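Side-chain contacts in putative phosphatase (Bacteroides thetaiotaomicron, PDB 3KYA), which is a putative phosphatase of uncertain function that binds zinc ions and joins an immunoglobulin-like IPT/TIG domain to a six-bladed beta-propeller: residues 29-34 and 437-442; 136-141 and 172-177; 153-158 and 164-169; 413-418 and 456-461. All coordinates share one frame; numbering follows the deposited sequence. Where two conformers were deposited one is given.

Contact 1. Residues 29-34 and 437-442; sequences GAYQKL and LREVAR
The backbones of Y31 and E439 stay 9.5 Å apart between their CA atoms, so this contact is bridged by side chains, and no hydrogen bond crosses it. A type II beta turn from G29 to Q32, closed by Q32 N donating to G29 O at 3.1 Å, places Y31 at its third position. There the residue takes a positive phi of 77°, and its CB points toward the loop 437-442. The methylene CG of E439 sits over one face of the Y31 ring, nearer the rim than the middle. Its distance to the ring centroid is 4.0 Å, only 20° off the ring normal, which qualifies as a CH-pi contact. A bend at chi2 turns the E439 chain beyond CG, and the carboxylate plane ends up 57° from that of the ring. The phenol end reaches furthest: Y31 OH lies 3.5 Å from E439 CB and 3.6 Å from V440 CG2, so its neighbours across the contact are aliphatic. D436 OD1 accepts hydrogen bonds from the backbone N of both R438 and E439, which probably helps to fix the loop here. With no buried residue among the three that touch, this is a small surface junction between domains: a turn of the immunoglobulin-like IPT/TIG fold resting on a loop of the last propeller blade.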
loop_
_atom_site.group_PDB
_atom_site.type_symbol
_atom_site.label_atom_id
_atom_site.label_comp_id
_atom_site.label_asym_id
_atom_site.label_seq_id
_atom_site.Cartn_x
_atom_site.Cartn_y
_atom_site.Cartn_z
ATOM N N GLY A 29 4.257 -17.404 4.233
ATOM C CA GLY A 29 2.947 -17.603 4.863
ATOM C C GLY A 29 1.968 -18.346 3.968
ATOM O O GLY A 29 2.297 -18.720 2.844
ATOM N N ALA A 30 0.768 -18.579 4.485
ATOM C CA ALA A 30 -0.287 -19.243 3.722
ATOM C C ALA A 30 -0.513 -18.529 2.396
ATOM O O ALA A 30 -0.409 -17.318 2.324
ATOM C CB ALA A 30 -1.576 -19.274 4.530
ATOM N N TYR A 31 -0.830 -19.301 1.356
ATOM C CA TYR A 31 -1.062 -18.815 -0.010
ATOM C C TYR A 31 0.224 -18.477 -0.787
ATOM O O TYR A 31 0.145 -18.114 -1.954
ATOM C CB TYR A 31 -2.066 -17.635 -0.065
ATOM C CG TYR A 31 -3.451 -18.014 0.440
ATOM C CD1 TYR A 31 -3.767 -17.941 1.799
ATOM C CD2 TYR A 31 -4.436 -18.464 -0.445
ATOM C CE1 TYR A 31 -5.036 -18.292 2.265
ATOM C CE2 TYR A 31 -5.710 -18.819 0.008
ATOM C CZ TYR A 31 -6.004 -18.738 1.371
ATOM O OH TYR A 31 -7.256 -19.101 1.835
ATOM N N GLN A 32 1.395 -18.575 -0.148
ATOM C CA GLN A 32 2.668 -18.383 -0.843
ATOM C C GLN A 32 2.855 -19.495 -1.863
ATOM O O GLN A 32 2.567 -20.658 -1.570
ATOM C CB GLN A 32 3.835 -18.445 0.154
ATOM C CG GLN A 32 5.252 -18.526 -0.455
ATOM C CD GLN A 32 5.735 -17.229 -1.100
ATOM O OE1 GLN A 32 6.242 -17.225 -2.247
ATOM N NE2 GLN A 32 5.598 -16.129 -0.370
ATOM N N LYS A 33 3.339 -19.140 -3.049
ATOM C CA LYS A 33 3.678 -20.124 -4.061
ATOM C C LYS A 33 5.053 -20.693 -3.685
ATOM O O LYS A 33 6.010 -19.932 -3.477
ATOM C CB LYS A 33 3.697 -19.468 -5.428
ATOM C CG LYS A 33 3.731 -20.396 -6.595
ATOM C CD LYS A 33 3.414 -19.634 -7.896
ATOM C CE LYS A 33 1.946 -19.148 -7.950
ATOM N NZ LYS A 33 1.533 -18.529 -9.257
ATOM N N LEU A 34 5.145 -22.016 -3.596
ATOM C CA LEU A 34 6.375 -22.713 -3.221
ATOM C C LEU A 34 6.866 -23.621 -4.345
ATOM O O LEU A 34 6.092 -24.398 -4.926
ATOM C CB LEU A 34 6.136 -23.548 -1.952
ATOM C CG LEU A 34 7.278 -24.403 -1.417
ATOM C CD1 LEU A 34 8.395 -23.506 -0.848
ATOM C CD2 LEU A 34 6.745 -25.372 -0.359
ATOM N N LEU A 437 -7.898 -13.464 6.934
ATOM C CA LEU A 437 -8.543 -12.135 6.956
ATOM C C LEU A 437 -9.305 -11.702 5.684
ATOM O O LEU A 437 -10.414 -11.159 5.806
ATOM C CB LEU A 437 -7.529 -11.034 7.312
ATOM C CG LEU A 437 -6.771 -11.101 8.647
ATOM C CD1 LEU A 437 -6.105 -9.769 8.949
ATOM C CD2 LEU A 437 -7.667 -11.498 9.832
ATOM N N ARG A 438 -8.732 -11.936 4.492
ATOM C CA ARG A 438 -9.407 -11.489 3.260
ATOM C C ARG A 438 -9.737 -12.603 2.262
ATOM O O ARG A 438 -10.491 -12.371 1.319
ATOM C CB ARG A 438 -8.593 -10.367 2.598
ATOM C CG ARG A 438 -8.417 -9.125 3.484
ATOM C CD ARG A 438 -9.666 -8.238 3.587
ATOM N NE ARG A 438 -9.861 -7.463 2.361
ATOM C CZ ARG A 438 -10.828 -7.665 1.477
ATOM N NH1 ARG A 438 -11.750 -8.593 1.678
ATOM N NH2 ARG A 438 -10.882 -6.910 0.397
ATOM N N GLU A 439 -9.213 -13.810 2.463
ATOM C CA GLU A 439 -9.545 -14.929 1.577
ATOM C C GLU A 439 -10.705 -15.787 2.047
ATOM O O GLU A 439 -11.365 -16.413 1.226
ATOM C CB GLU A 439 -8.327 -15.855 1.367
ATOM C CG GLU A 439 -7.246 -15.245 0.534
ATOM C CD GLU A 439 -7.766 -14.731 -0.814
ATOM O OE1 GLU A 439 -8.508 -15.439 -1.511
ATOM O OE2 GLU A 439 -7.439 -13.591 -1.148
ATOM N N VAL A 440 -10.948 -15.833 3.358
ATOM C CA VAL A 440 -11.970 -16.723 3.910
ATOM C C VAL A 440 -12.940 -16.057 4.904
ATOM O O VAL A 440 -14.159 -16.218 4.779
ATOM C CB VAL A 440 -11.298 -17.953 4.610
ATOM C CG1 VAL A 440 -12.346 -18.849 5.266
ATOM C CG2 VAL A 440 -10.420 -18.774 3.608
ATOM N N ALA A 441 -12.392 -15.355 5.902
ATOM C CA ALA A 441 -13.201 -14.773 6.986
ATOM C C ALA A 441 -14.335 -13.833 6.524
ATOM O O ALA A 441 -14.159 -13.023 5.595
ATOM C CB ALA A 441 -12.296 -14.037 7.977
ATOM N N ARG A 442 -15.486 -13.959 7.189
ATOM C CA ARG A 442 -16.638 -13.081 6.939
ATOM C C ARG A 442 -17.340 -12.729 8.230
ATOM O O ARG A 442 -17.263 -13.474 9.204
ATOM C CB ARG A 442 -17.643 -13.724 5.990
ATOM C CG ARG A 442 -17.121 -13.860 4.578
ATOM C CD ARG A 442 -18.188 -14.310 3.608
ATOM N NE ARG A 442 -18.682 -15.652 3.864
ATOM C CZ ARG A 442 -19.593 -16.267 3.113
ATOM N NH1 ARG A 442 -20.147 -15.633 2.083
ATOM N NH2 ARG A 442 -19.975 -17.509 3.393
#

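Contact 2. Residues 136-141 and 172-177; sequences CGFSDN and RMLSSP
In the propeller blade that contains strand 173-178, F138 of the loop leading into strand 141-147 meets L174 in a buried apolar contact. The two side chains come from opposite directions. F138 CZ faces the fork of L174, 3.8 Å from L174 CD2 and 4.0 Å from L174 CD1, and CD2 approaches the ring obliquely. L174 has its CG opposite the backbone N (chi1 178°), which carries the forked end toward the phenyl. From the same loop, C136 O lies a looser 4.3 Å from L174 CD2. G137, just before F138, has backbone angles at which a side chain would jam against the preceding carbonyl O. Y158 also touches the F138 ring, while Q165 and I167 pack on L174. Replacing F138 with an alanine would probably open a gap beside L174 CD1 and CD2 and leave the loop less firmly seated on the sheet. With no hydrogen bond between the segments, cohesion here rests on the fit of buried hydrocarbon surfaces.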
loop_
_atom_site.group_PDB
_atom_site.type_symbol
_atom_site.label_atom_id
_atom_site.label_comp_id
_atom_site.label_asym_id
_atom_site.label_seq_id
_atom_site.Cartn_x
_atom_site.Cartn_y
_atom_site.Cartn_z
ATOM N N CYS A 136 -25.392 -16.757 24.845
ATOM C CA CYS A 136 -25.863 -16.196 23.589
ATOM C C CYS A 136 -26.626 -14.896 23.853
ATOM O O CYS A 136 -26.956 -14.580 24.995
ATOM C CB CYS A 136 -26.738 -17.202 22.840
ATOM S SG CYS A 136 -28.156 -17.875 23.807
ATOM N N GLY A 137 -26.873 -14.140 22.789
ATOM C CA GLY A 137 -27.595 -12.872 22.867
ATOM C C GLY A 137 -27.017 -11.977 21.791
ATOM O O GLY A 137 -27.208 -12.249 20.596
ATOM N N PHE A 138 -26.337 -10.920 22.225
ATOM C CA PHE A 138 -25.554 -10.011 21.356
ATOM C C PHE A 138 -26.236 -9.481 20.088
ATOM O O PHE A 138 -25.532 -9.123 19.137
ATOM C CB PHE A 138 -24.280 -10.754 20.894
ATOM C CG PHE A 138 -23.474 -11.358 22.014
ATOM C CD1 PHE A 138 -22.730 -10.548 22.856
ATOM C CD2 PHE A 138 -23.451 -12.735 22.219
ATOM C CE1 PHE A 138 -21.990 -11.085 23.889
ATOM C CE2 PHE A 138 -22.693 -13.297 23.264
ATOM C CZ PHE A 138 -21.967 -12.471 24.093
ATOM N N SER A 139 -27.560 -9.338 20.103
ATOM C CA SER A 139 -28.308 -9.058 18.864
ATOM C C SER A 139 -28.621 -7.600 18.543
ATOM O O SER A 139 -28.922 -7.273 17.387
ATOM C CB SER A 139 -29.594 -9.894 18.860
ATOM O OG SER A 139 -30.442 -9.576 19.945
ATOM N N ASP A 140 -28.536 -6.727 19.536
ATOM C CA ASP A 140 -28.746 -5.303 19.304
ATOM C C ASP A 140 -27.416 -4.658 18.953
ATOM O O ASP A 140 -26.358 -5.206 19.271
ATOM C CB ASP A 140 -29.335 -4.660 20.542
ATOM C CG ASP A 140 -30.684 -5.242 20.897
ATOM O OD1 ASP A 140 -31.597 -5.240 20.031
ATOM O OD2 ASP A 140 -30.825 -5.705 22.039
ATOM N N ASN A 141 -27.468 -3.517 18.263
ATOM C CA ASN A 141 -26.262 -2.762 17.905
ATOM C C ASN A 141 -25.485 -2.430 19.185
ATOM O O ASN A 141 -26.052 -1.870 20.133
ATOM C CB ASN A 141 -26.683 -1.512 17.118
ATOM C CG ASN A 141 -25.511 -0.729 16.528
ATOM O OD1 ASN A 141 -24.557 -0.410 17.212
ATOM N ND2 ASN A 141 -25.624 -0.375 15.245
ATOM N N ARG A 172 -14.176 -17.050 31.210
ATOM C CA ARG A 172 -14.950 -17.419 30.027
ATOM C C ARG A 172 -16.446 -17.533 30.351
ATOM O O ARG A 172 -17.085 -18.556 30.095
ATOM C CB ARG A 172 -14.384 -18.704 29.398
ATOM C CG ARG A 172 -12.928 -18.514 28.938
ATOM C CD ARG A 172 -12.306 -19.741 28.320
ATOM N NE ARG A 172 -13.083 -20.295 27.205
ATOM C CZ ARG A 172 -13.034 -19.884 25.940
ATOM N NH1 ARG A 172 -12.276 -18.849 25.573
ATOM N NH2 ARG A 172 -13.788 -20.500 25.034
HETATM N N MSE A 173 -16.965 -16.457 30.940
HETATM C CA MSE A 173 -18.346 -16.349 31.381
HETATM C C MSE A 173 -18.924 -15.019 30.970
HETATM O O MSE A 173 -18.243 -13.999 31.070
HETATM C CB MSE A 173 -18.405 -16.402 32.916
HETATM C CG MSE A 173 -17.952 -17.688 33.584
HETATM SE SE MSE A 173 -19.235 -19.113 33.306
HETATM C CE MSE A 173 -20.813 -18.179 33.860
ATOM N N LEU A 174 -20.177 -15.034 30.506
ATOM C CA LEU A 174 -20.944 -13.836 30.193
ATOM C C LEU A 174 -21.908 -13.586 31.338
ATOM O O LEU A 174 -22.609 -14.507 31.778
ATOM C CB LEU A 174 -21.763 -14.008 28.908
ATOM C CG LEU A 174 -22.662 -12.851 28.461
ATOM C CD1 LEU A 174 -21.816 -11.671 27.960
ATOM C CD2 LEU A 174 -23.626 -13.296 27.359
ATOM N N SER A 175 -21.936 -12.357 31.829
ATOM C CA SER A 175 -22.846 -11.970 32.903
ATOM C C SER A 175 -23.476 -10.610 32.604
ATOM O O SER A 175 -23.075 -9.916 31.642
ATOM C CB SER A 175 -22.117 -11.982 34.269
ATOM O OG SER A 175 -21.058 -11.037 34.270
ATOM N N SER A 176 -24.482 -10.243 33.408
ATOM C CA SER A 176 -25.209 -8.979 33.264
ATOM C C SER A 176 -25.226 -8.215 34.599
ATOM O O SER A 176 -26.273 -8.105 35.250
ATOM C CB SER A 176 -26.635 -9.243 32.789
ATOM O OG SER A 176 -26.638 -9.981 31.585
ATOM N N PRO A 177 -24.066 -7.674 35.008
ATOM C CA PRO A 177 -23.961 -7.044 36.335
ATOM C C PRO A 177 -24.627 -5.668 36.483
ATOM O O PRO A 177 -24.961 -5.271 37.608
ATOM C CB PRO A 177 -22.446 -6.901 36.522
ATOM C CG PRO A 177 -21.916 -6.751 35.115
ATOM C CD PRO A 177 -22.790 -7.619 34.262
#

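Contact 3. Residues 153-158 and 164-169; sequences HLYICY and IQLIDL. With ZN (zinc ion), chain X.
H153 and D168 share a zinc ion, bound by H153 NE2 at 2.1 Å and D168 OD2 at 2.0 Å; four waters bring the coordination to six. Water 1 also donates to D168 OD1 at 2.8 Å, and that oxygen accepts from K170 N as well. D168 CG lies anti to the backbone N (chi1 -167°), helping lay the carboxylate alongside the imidazole, their planes 77° apart. One step out, L166 CD1 is wedged between H153 CB, 3.5 Å away, and the Y155 ring face, a CH-pi contact; CD2 lies over the centre of the H153 ring. H153 and D168 are a non-hydrogen-bonded antiparallel pair next to the mutual L154-I167 bonds, both side chains on one sheet face. Farther along, Y158 OH donates to Q165 OE1 at 2.8 Å in the carbonyl plane, while Q165 NE2 bonds S176 OG. A phenylalanine replacing Y158 would probably leave Q165 OE1 without this donor and its amide freer to turn. With four of six ligands water, those positions are probably exchangeable.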
loop_
_atom_site.group_PDB
_atom_site.type_symbol
_atom_site.label_atom_id
_atom_site.label_comp_id
_atom_site.label_asym_id
_atom_site.label_seq_id
_atom_site.Cartn_x
_atom_site.Cartn_y
_atom_site.Cartn_z
ATOM N N HIS A 153 -11.685 -7.974 31.684
ATOM C CA HIS A 153 -13.079 -7.552 31.738
ATOM C C HIS A 153 -13.441 -6.667 30.563
ATOM O O HIS A 153 -13.016 -5.510 30.500
ATOM C CB HIS A 153 -13.408 -6.848 33.055
ATOM C CG HIS A 153 -13.436 -7.766 34.238
ATOM N ND1 HIS A 153 -13.533 -7.307 35.536
ATOM C CD2 HIS A 153 -13.335 -9.116 34.323
ATOM C CE1 HIS A 153 -13.535 -8.337 36.363
ATOM N NE2 HIS A 153 -13.408 -9.444 35.651
ATOM N N LEU A 154 -14.200 -7.247 29.631
ATOM C CA LEU A 154 -14.659 -6.570 28.425
ATOM C C LEU A 154 -16.161 -6.304 28.542
ATOM O O LEU A 154 -16.976 -7.249 28.587
ATOM C CB LEU A 154 -14.361 -7.427 27.192
ATOM C CG LEU A 154 -14.790 -6.844 25.850
ATOM C CD1 LEU A 154 -14.119 -5.469 25.600
ATOM C CD2 LEU A 154 -14.469 -7.830 24.725
ATOM N N TYR A 155 -16.528 -5.030 28.628
ATOM C CA TYR A 155 -17.933 -4.637 28.756
ATOM C C TYR A 155 -18.540 -4.359 27.385
ATOM O O TYR A 155 -17.851 -3.913 26.437
ATOM C CB TYR A 155 -18.088 -3.405 29.667
ATOM C CG TYR A 155 -17.777 -3.634 31.141
ATOM C CD1 TYR A 155 -18.697 -4.258 31.987
ATOM C CD2 TYR A 155 -16.561 -3.218 31.696
ATOM C CE1 TYR A 155 -18.410 -4.478 33.337
ATOM C CE2 TYR A 155 -16.267 -3.432 33.056
ATOM C CZ TYR A 155 -17.209 -4.049 33.871
ATOM O OH TYR A 155 -16.938 -4.273 35.215
ATOM N N ILE A 156 -19.834 -4.629 27.281
ATOM C CA ILE A 156 -20.592 -4.365 26.071
ATOM C C ILE A 156 -21.911 -3.687 26.439
ATOM O O ILE A 156 -22.626 -4.137 27.345
ATOM C CB ILE A 156 -20.824 -5.659 25.233
ATOM C CG1 ILE A 156 -21.564 -5.338 23.922
ATOM C CG2 ILE A 156 -21.543 -6.758 26.062
ATOM C CD1 ILE A 156 -21.557 -6.486 22.903
ATOM N N CYS A 157 -22.194 -2.576 25.758
ATOM C CA CYS A 157 -23.442 -1.854 25.927
ATOM C C CYS A 157 -24.196 -1.921 24.610
ATOM O O CYS A 157 -23.586 -2.033 23.524
ATOM C CB CYS A 157 -23.229 -0.405 26.369
ATOM S SG CYS A 157 -22.356 0.670 25.221
ATOM N N TYR A 158 -25.515 -1.825 24.713
ATOM C CA TYR A 158 -26.398 -2.020 23.575
ATOM C C TYR A 158 -27.461 -0.966 23.383
ATOM O O TYR A 158 -28.090 -0.524 24.334
ATOM C CB TYR A 158 -27.194 -3.310 23.770
ATOM C CG TYR A 158 -26.399 -4.579 23.941
ATOM C CD1 TYR A 158 -25.849 -5.222 22.840
ATOM C CD2 TYR A 158 -26.259 -5.170 25.186
ATOM C CE1 TYR A 158 -25.154 -6.404 22.975
ATOM C CE2 TYR A 158 -25.556 -6.372 25.338
ATOM C CZ TYR A 158 -24.991 -6.972 24.222
ATOM O OH TYR A 158 -24.297 -8.158 24.344
ATOM N N ILE A 164 -25.910 -3.668 30.758
ATOM C CA ILE A 164 -24.531 -3.621 30.282
ATOM C C ILE A 164 -23.930 -4.955 30.738
ATOM O O ILE A 164 -23.939 -5.283 31.923
ATOM C CB ILE A 164 -23.744 -2.422 30.842
ATOM C CG1 ILE A 164 -24.275 -1.120 30.245
ATOM C CG2 ILE A 164 -22.224 -2.570 30.562
ATOM C CD1 ILE A 164 -23.695 0.130 30.893
ATOM N N GLN A 165 -23.442 -5.740 29.790
ATOM C CA GLN A 165 -22.900 -7.062 30.092
ATOM C C GLN A 165 -21.386 -7.077 30.230
ATOM O O GLN A 165 -20.678 -6.204 29.708
ATOM C CB GLN A 165 -23.339 -8.057 29.014
ATOM C CG GLN A 165 -24.849 -8.306 28.982
ATOM C CD GLN A 165 -25.225 -9.421 28.020
ATOM O OE1 GLN A 165 -24.890 -9.377 26.832
ATOM N NE2 GLN A 165 -25.927 -10.432 28.532
ATOM N N LEU A 166 -20.915 -8.076 30.976
ATOM C CA LEU A 166 -19.506 -8.326 31.190
ATOM C C LEU A 166 -19.118 -9.616 30.480
ATOM O O LEU A 166 -19.646 -10.692 30.798
ATOM C CB LEU A 166 -19.203 -8.482 32.682
ATOM C CG LEU A 166 -17.782 -8.931 33.027
ATOM C CD1 LEU A 166 -16.717 -7.967 32.482
ATOM C CD2 LEU A 166 -17.639 -9.102 34.541
ATOM N N ILE A 167 -18.191 -9.487 29.532
ATOM C CA ILE A 167 -17.577 -10.612 28.833
ATOM C C ILE A 167 -16.267 -10.830 29.615
ATOM O O ILE A 167 -15.310 -10.058 29.449
ATOM C CB ILE A 167 -17.308 -10.270 27.343
ATOM C CG1 ILE A 167 -18.614 -9.866 26.631
ATOM C CG2 ILE A 167 -16.579 -11.416 26.629
ATOM C CD1 ILE A 167 -18.402 -9.026 25.308
ATOM N N ASP A 168 -16.233 -11.844 30.492
ATOM C CA ASP A 168 -15.066 -12.090 31.356
ATOM C C ASP A 168 -14.166 -13.094 30.650
ATOM O O ASP A 168 -14.451 -14.286 30.590
ATOM C CB ASP A 168 -15.489 -12.561 32.761
ATOM C CG ASP A 168 -14.342 -12.531 33.777
ATOM O OD1 ASP A 168 -13.196 -12.832 33.388
ATOM O OD2 ASP A 168 -14.585 -12.222 34.977
ATOM N N LEU A 169 -13.082 -12.579 30.083
ATOM C CA LEU A 169 -12.169 -13.368 29.259
ATOM C C LEU A 169 -11.351 -14.375 30.060
ATOM O O LEU A 169 -10.840 -15.349 29.498
ATOM C CB LEU A 169 -11.239 -12.420 28.492
ATOM C CG LEU A 169 -11.963 -11.413 27.593
ATOM C CD1 LEU A 169 -11.008 -10.356 27.018
ATOM C CD2 LEU A 169 -12.724 -12.143 26.474
HETATM ZN ZN ZN X . -13.471 -11.395 36.478
HETATM O O HOH W 1 -11.941 -12.202 35.764
HETATM O O HOH W 2 -12.213 -10.825 38.162
HETATM O O HOH W 3 -15.077 -11.144 37.434
HETATM O O HOH W 4 -13.948 -13.216 37.791
#

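Contact 4. Residues 413-418 and 456-461; sequences STYAGR and EMFYVH. With EDO (1,2-ethanediol), chain G.
Neighbouring blades of the beta-propeller meet where Y415 of strand 412-415 touches F458 of strand 457-462. A classic beta bulge places Y415 and A416 opposite V403, and the chain turns a corner at A416. The first torsion of Y415 is extended (chi1 176°), swinging the ring out toward F458 on the other blade. One corner of the phenylalanine does the touching: F458 CE1 lies 3.8 Å from Y415 CE2 and equally far from Y415 OH. The rings meet obliquely, their centroids 5.6 Å apart and planes at 52°. Y394 extends the aromatic cluster, meeting Y415 edge-to-face and also contacting F458, while Y451 meets F458 from the last blade itself. Just before F458 comes a G1 beta bulge at E456 and M457. There the extended E456 side chain binds a 1,2-ethanediol, probably from the crystallisation liquor, whose O1 donates to E456 OE2 at 2.7 Å.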
loop_
_atom_site.group_PDB
_atom_site.type_symbol
_atom_site.label_atom_id
_atom_site.label_comp_id
_atom_site.label_asym_id
_atom_site.label_seq_id
_atom_site.Cartn_x
_atom_site.Cartn_y
_atom_site.Cartn_z
ATOM N N SER A 413 -8.494 1.197 3.403
ATOM C CA SER A 413 -8.381 -0.161 2.876
ATOM C C SER A 413 -9.300 -1.108 3.668
ATOM O O SER A 413 -9.976 -0.683 4.617
ATOM C CB SER A 413 -6.930 -0.639 2.936
ATOM O OG SER A 413 -6.448 -0.646 4.265
ATOM N N THR A 414 -9.350 -2.371 3.250
ATOM C CA THR A 414 -10.157 -3.371 3.930
ATOM C C THR A 414 -9.186 -4.309 4.624
ATOM O O THR A 414 -8.318 -4.899 3.971
ATOM C CB THR A 414 -11.084 -4.119 2.970
ATOM O OG1 THR A 414 -11.997 -3.185 2.380
ATOM C CG2 THR A 414 -11.893 -5.181 3.711
ATOM N N TYR A 415 -9.323 -4.431 5.946
ATOM C CA TYR A 415 -8.404 -5.233 6.765
ATOM C C TYR A 415 -8.846 -6.672 6.958
ATOM O O TYR A 415 -8.029 -7.600 6.833
ATOM C CB TYR A 415 -8.226 -4.566 8.138
ATOM C CG TYR A 415 -7.382 -5.344 9.134
ATOM C CD1 TYR A 415 -6.030 -5.596 8.890
ATOM C CD2 TYR A 415 -7.927 -5.790 10.335
ATOM C CE1 TYR A 415 -5.250 -6.297 9.816
ATOM C CE2 TYR A 415 -7.160 -6.483 11.256
ATOM C CZ TYR A 415 -5.827 -6.732 10.993
ATOM O OH TYR A 415 -5.063 -7.426 11.913
ATOM N N ALA A 416 -10.135 -6.860 7.251
ATOM C CA ALA A 416 -10.671 -8.178 7.548
ATOM C C ALA A 416 -12.137 -8.266 7.162
ATOM O O ALA A 416 -12.917 -7.330 7.397
ATOM C CB ALA A 416 -10.486 -8.497 9.049
ATOM N N GLY A 417 -12.505 -9.401 6.582
ATOM C CA GLY A 417 -13.876 -9.667 6.169
ATOM C C GLY A 417 -14.031 -9.745 4.665
ATOM O O GLY A 417 -13.058 -9.538 3.915
ATOM N N ARG A 418 -15.244 -10.087 4.245
ATOM C CA ARG A 418 -15.621 -10.218 2.836
ATOM C C ARG A 418 -14.731 -11.242 2.106
ATOM O O ARG A 418 -14.347 -11.031 0.948
ATOM C CB ARG A 418 -15.580 -8.841 2.149
ATOM C CG ARG A 418 -16.476 -7.794 2.834
ATOM C CD ARG A 418 -16.308 -6.406 2.209
ATOM N NE ARG A 418 -16.885 -6.318 0.866
ATOM C CZ ARG A 418 -18.126 -5.910 0.584
ATOM N NH1 ARG A 418 -18.968 -5.539 1.543
ATOM N NH2 ARG A 418 -18.539 -5.868 -0.676
ATOM N N GLU A 456 -2.110 -7.801 21.494
ATOM C CA GLU A 456 -2.157 -7.509 20.058
ATOM C C GLU A 456 -3.288 -8.267 19.363
ATOM O O GLU A 456 -3.067 -9.050 18.433
ATOM C CB GLU A 456 -0.800 -7.779 19.410
ATOM C CG GLU A 456 0.237 -6.766 19.880
ATOM C CD GLU A 456 1.625 -7.004 19.303
ATOM O OE1 GLU A 456 1.940 -8.152 18.922
ATOM O OE2 GLU A 456 2.403 -6.034 19.257
HETATM N N MSE A 457 -4.498 -8.024 19.838
HETATM C CA MSE A 457 -5.683 -8.648 19.264
HETATM C C MSE A 457 -6.906 -7.763 19.368
HETATM O O MSE A 457 -7.038 -6.941 20.284
HETATM C CB MSE A 457 -5.981 -9.987 19.944
HETATM C CG MSE A 457 -6.319 -9.906 21.392
HETATM SE SE MSE A 457 -6.449 -11.729 22.126
HETATM C CE MSE A 457 -8.146 -12.196 21.338
ATOM N N PHE A 458 -7.803 -7.959 18.410
ATOM C CA PHE A 458 -9.046 -7.239 18.363
ATOM C C PHE A 458 -10.184 -8.128 18.834
ATOM O O PHE A 458 -10.151 -9.344 18.628
ATOM C CB PHE A 458 -9.422 -6.864 16.920
ATOM C CG PHE A 458 -8.473 -5.912 16.225
ATOM C CD1 PHE A 458 -7.364 -6.386 15.528
ATOM C CD2 PHE A 458 -8.761 -4.551 16.176
ATOM C CE1 PHE A 458 -6.524 -5.505 14.843
ATOM C CE2 PHE A 458 -7.936 -3.665 15.494
ATOM C CZ PHE A 458 -6.816 -4.138 14.825
ATOM N N TYR A 459 -11.173 -7.511 19.479
ATOM C CA TYR A 459 -12.461 -8.149 19.736
ATOM C C TYR A 459 -13.474 -7.351 18.918
ATOM O O TYR A 459 -13.447 -6.115 18.906
ATOM C CB TYR A 459 -12.853 -8.144 21.212
ATOM C CG TYR A 459 -11.956 -9.024 22.024
ATOM C CD1 TYR A 459 -12.239 -10.371 22.179
ATOM C CD2 TYR A 459 -10.801 -8.519 22.610
ATOM C CE1 TYR A 459 -11.407 -11.192 22.905
ATOM C CE2 TYR A 459 -9.978 -9.325 23.361
ATOM C CZ TYR A 459 -10.280 -10.663 23.495
ATOM O OH TYR A 459 -9.459 -11.489 24.221
ATOM N N VAL A 460 -14.369 -8.061 18.243
ATOM C CA VAL A 460 -15.340 -7.459 17.364
ATOM C C VAL A 460 -16.744 -7.882 17.753
ATOM O O VAL A 460 -16.976 -9.061 17.974
ATOM C CB VAL A 460 -15.116 -7.947 15.926
ATOM C CG1 VAL A 460 -16.101 -7.268 14.978
ATOM C CG2 VAL A 460 -13.647 -7.721 15.492
ATOM N N HIS A 461 -17.684 -6.940 17.812
ATOM C CA HIS A 461 -19.069 -7.280 18.065
ATOM C C HIS A 461 -19.805 -7.415 16.737
ATOM O O HIS A 461 -20.063 -6.409 16.051
ATOM C CB HIS A 461 -19.753 -6.256 18.968
ATOM C CG HIS A 461 -21.211 -6.517 19.164
ATOM N ND1 HIS A 461 -22.152 -5.506 19.228
ATOM C CD2 HIS A 461 -21.904 -7.680 19.219
ATOM C CE1 HIS A 461 -23.351 -6.040 19.381
ATOM N NE2 HIS A 461 -23.234 -7.356 19.360
HETATM C C1 EDO G . 5.595 -6.327 18.935
HETATM O O1 EDO G . 4.767 -5.754 17.917
HETATM C C2 EDO G . 5.785 -7.819 18.678
HETATM O O2 EDO G . 5.274 -8.577 19.784
#

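How the contacts relate
Contacts 2 and 3 share one blade, their centres about 7 Å apart: strands 161-168 and 173-178 pair directly, with S175 O 2.9 Å from L166 N and M173 O 3.0 Å from the backbone N of D168, itself a zinc ligand. H461 of segment 456-461 connects this blade to the last one, its NE2 2.9 Å from F138 O of contact 2, while its CG packs on I156 of contact 3. At the other end of contact 4, G417 N is 2.8 Å from L437 O of contact 1. Contact 1 is remote from the zinc-bearing hairpin of contact 3, with nearest atoms about 16 Å apart and the two on opposite sides of the chain's centre.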